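Local coordinates for aspartokinase (Synechocystis, PDB 3L76), which probably catalyses the ATP-dependent phosphorylation of aspartate to 4-phospho-L-aspartate, and binds lysine and threonine at its ACT domains, at residues 299-304 with 315-320. Numbering follows the deposited sequence.
Sequences IDLIIQ and AFTVVK. With LYS (lysine), chain E; THR (threonine), chain C.
In the first of the protein's four ACT domains the antiparallel hairpin of strands 302-303 and 311-318 carries parts of a lysine and a threonine pocket. Its hydrogen-bonded pair joins Ile303 N to Ala315 O at 2.9 Å and Ala315 N to Ile303 O. The chain bends out of strand geometry at Asp300, whose N bonds Thr317 O (3.1 Å, nearly straight at 167°), while Leu301 N bonds Thr317 OG1 at 3.1 Å. With chi1 68°, that oxygen sits between its own backbone N and carbonyl carbon and points to Leu301 N; CG2 lies against Leu301 CD1. Gln270 OE1 also bonds the hydroxyl, and Gln270 NE2 joins Lys357 in holding Asp300 OD2. A valine in place of Thr317 would probably leave Leu301 N without its acceptor and this bend less firmly set. Both arms of beta-branched Ile299 pack on the buried apolar side: CG2 lies by Phe316 CB, while CD1 makes an oblique, off-centre CH-pi contact with the ring, 4.2 Å from its centroid; helix 284-294 packs on both residues. Ile299 N gives to lysine O at 2.8 Å and Ile299 O accepts from lysine N; lysine NZ bonds Asp300 O (2.7 Å). Gln304 accepts threonine OG1 through OE1 at 2.7 Å. Main-chain atoms of Ile299 and Asp300 thus bond both ends of the lysine, so the Thr317 bonds probably also position the Asp300 carbonyl that receives NZ.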
loop_
_atom_site.group_PDB
_atom_site.type_symbol
_atom_site.label_atom_id
_atom_site.label_comp_id
_atom_site.label_asym_id
_atom_site.label_seq_id
_atom_site.Cartn_x
_atom_site.Cartn_y
_atom_site.Cartn_z
ATOM N N ILE A 299 53.226 7.416 11.033
ATOM C CA ILE A 299 52.538 8.707 11.058
ATOM C C ILE A 299 50.997 8.573 11.206
ATOM O O ILE A 299 50.387 7.642 10.685
ATOM C CB ILE A 299 52.861 9.513 9.783
ATOM C CG1 ILE A 299 54.365 9.756 9.681
ATOM C CG2 ILE A 299 52.061 10.820 9.744
ATOM C CD1 ILE A 299 54.733 10.879 8.772
ATOM N N ASP A 300 50.387 9.507 11.928
ATOM C CA ASP A 300 48.935 9.601 12.022
ATOM C C ASP A 300 48.344 10.634 11.056
ATOM O O ASP A 300 48.072 10.314 9.912
ATOM C CB ASP A 300 48.499 9.953 13.443
ATOM C CG ASP A 300 46.984 10.021 13.578
ATOM O OD1 ASP A 300 46.315 9.379 12.751
ATOM O OD2 ASP A 300 46.474 10.716 14.484
ATOM N N LEU A 301 48.130 11.863 11.532
ATOM C CA LEU A 301 47.604 12.933 10.693
ATOM C C LEU A 301 48.601 13.428 9.636
ATOM O O LEU A 301 49.780 13.647 9.913
ATOM C CB LEU A 301 47.148 14.123 11.551
ATOM C CG LEU A 301 45.815 14.054 12.295
ATOM C CD1 LEU A 301 45.771 15.109 13.388
ATOM C CD2 LEU A 301 44.629 14.218 11.332
ATOM N N ILE A 302 48.114 13.598 8.415
ATOM C CA ILE A 302 48.825 14.377 7.416
ATOM C C ILE A 302 47.876 15.442 6.861
ATOM O O ILE A 302 46.828 15.132 6.277
ATOM C CB ILE A 302 49.403 13.508 6.279
ATOM C CG1 ILE A 302 50.273 12.392 6.855
ATOM C CG2 ILE A 302 50.206 14.377 5.282
ATOM C CD1 ILE A 302 50.893 11.508 5.799
ATOM N N ILE A 303 48.238 16.701 7.070
ATOM C CA ILE A 303 47.401 17.814 6.650
ATOM C C ILE A 303 48.158 18.787 5.735
ATOM O O ILE A 303 49.200 19.341 6.091
ATOM C CB ILE A 303 46.831 18.565 7.877
ATOM C CG1 ILE A 303 46.186 17.576 8.855
ATOM C CG2 ILE A 303 45.852 19.664 7.452
ATOM C CD1 ILE A 303 45.524 18.234 10.054
ATOM N N GLN A 304 47.644 18.970 4.534
ATOM C CA GLN A 304 48.178 19.983 3.650
ATOM C C GLN A 304 47.051 20.748 2.980
ATOM O O GLN A 304 46.359 20.218 2.106
ATOM C CB GLN A 304 49.085 19.359 2.602
ATOM C CG GLN A 304 49.687 20.388 1.642
ATOM C CD GLN A 304 50.454 19.733 0.518
ATOM O OE1 GLN A 304 51.434 18.992 0.743
ATOM N NE2 GLN A 304 50.010 19.983 -0.705
ATOM N N ALA A 315 52.057 19.314 7.254
ATOM C CA ALA A 315 51.979 19.025 8.677
ATOM C C ALA A 315 51.626 17.579 8.883
ATOM O O ALA A 315 50.898 16.999 8.094
ATOM C CB ALA A 315 50.982 19.928 9.371
ATOM N N PHE A 316 52.194 16.988 9.922
ATOM C CA PHE A 316 51.846 15.628 10.302
ATOM C C PHE A 316 51.933 15.468 11.811
ATOM O O PHE A 316 52.506 16.309 12.498
ATOM C CB PHE A 316 52.696 14.593 9.565
ATOM C CG PHE A 316 54.167 14.699 9.831
ATOM C CD1 PHE A 316 54.749 13.994 10.856
ATOM C CD2 PHE A 316 54.973 15.490 9.033
ATOM C CE1 PHE A 316 56.115 14.079 11.090
ATOM C CE2 PHE A 316 56.334 15.583 9.270
ATOM C CZ PHE A 316 56.900 14.877 10.297
ATOM N N THR A 317 51.306 14.424 12.337
ATOM C CA THR A 317 51.438 14.146 13.756
ATOM C C THR A 317 52.025 12.783 13.984
ATOM O O THR A 317 52.002 11.906 13.129
ATOM C CB THR A 317 50.103 14.244 14.539
ATOM O OG1 THR A 317 49.213 13.187 14.138
ATOM C CG2 THR A 317 49.467 15.614 14.332
ATOM N N VAL A 318 52.482 12.605 15.203
ATOM C CA VAL A 318 53.278 11.478 15.563
ATOM C C VAL A 318 53.004 11.294 17.064
ATOM O O VAL A 318 52.515 12.212 17.733
ATOM C CB VAL A 318 54.735 11.885 15.220
ATOM C CG1 VAL A 318 55.669 11.947 16.416
ATOM C CG2 VAL A 318 55.251 11.264 13.903
ATOM N N VAL A 319 53.253 10.097 17.575
ATOM C CA VAL A 319 53.147 9.841 19.005
ATOM C C VAL A 319 54.161 10.716 19.759
ATOM O O VAL A 319 55.278 10.909 19.281
ATOM C CB VAL A 319 53.377 8.339 19.272
ATOM C CG1 VAL A 319 53.981 8.105 20.653
ATOM C CG2 VAL A 319 52.061 7.581 19.084
ATOM N N LYS A 320 53.763 11.244 20.918
ATOM C CA LYS A 320 54.592 12.161 21.704
ATOM C C LYS A 320 56.078 11.771 21.838
ATOM O O LYS A 320 56.976 12.617 21.712
ATOM C CB LYS A 320 54.004 12.364 23.107
ATOM C CG LYS A 320 52.887 13.385 23.205
ATOM C CD LYS A 320 52.511 13.655 24.668
ATOM C CE LYS A 320 51.198 14.439 24.773
ATOM N NZ LYS A 320 50.990 15.491 23.710
HETATM N N LYS E . 50.442 5.475 9.323
HETATM C CA LYS E . 50.688 5.465 7.887
HETATM C C LYS E . 52.107 5.972 7.596
HETATM O O LYS E . 52.839 6.385 8.510
HETATM C CB LYS E . 49.635 6.292 7.137
HETATM C CG LYS E . 49.487 7.755 7.612
HETATM C CD LYS E . 48.408 8.498 6.798
HETATM C CE LYS E . 46.997 8.107 7.231
HETATM N NZ LYS E . 46.823 8.299 8.714
HETATM O OXT LYS E . 52.562 5.956 6.449
HETATM N N THR C . 52.997 19.808 -4.238
HETATM C CA THR C . 53.988 19.044 -3.468
HETATM C C THR C . 54.113 17.607 -3.965
HETATM O O THR C . 53.377 17.191 -4.875
HETATM C CB THR C . 53.685 19.060 -1.957
HETATM O OG1 THR C . 52.411 18.442 -1.708
HETATM C CG2 THR C . 53.639 20.498 -1.458
HETATM O OXT THR C . 54.974 16.862 -3.480
#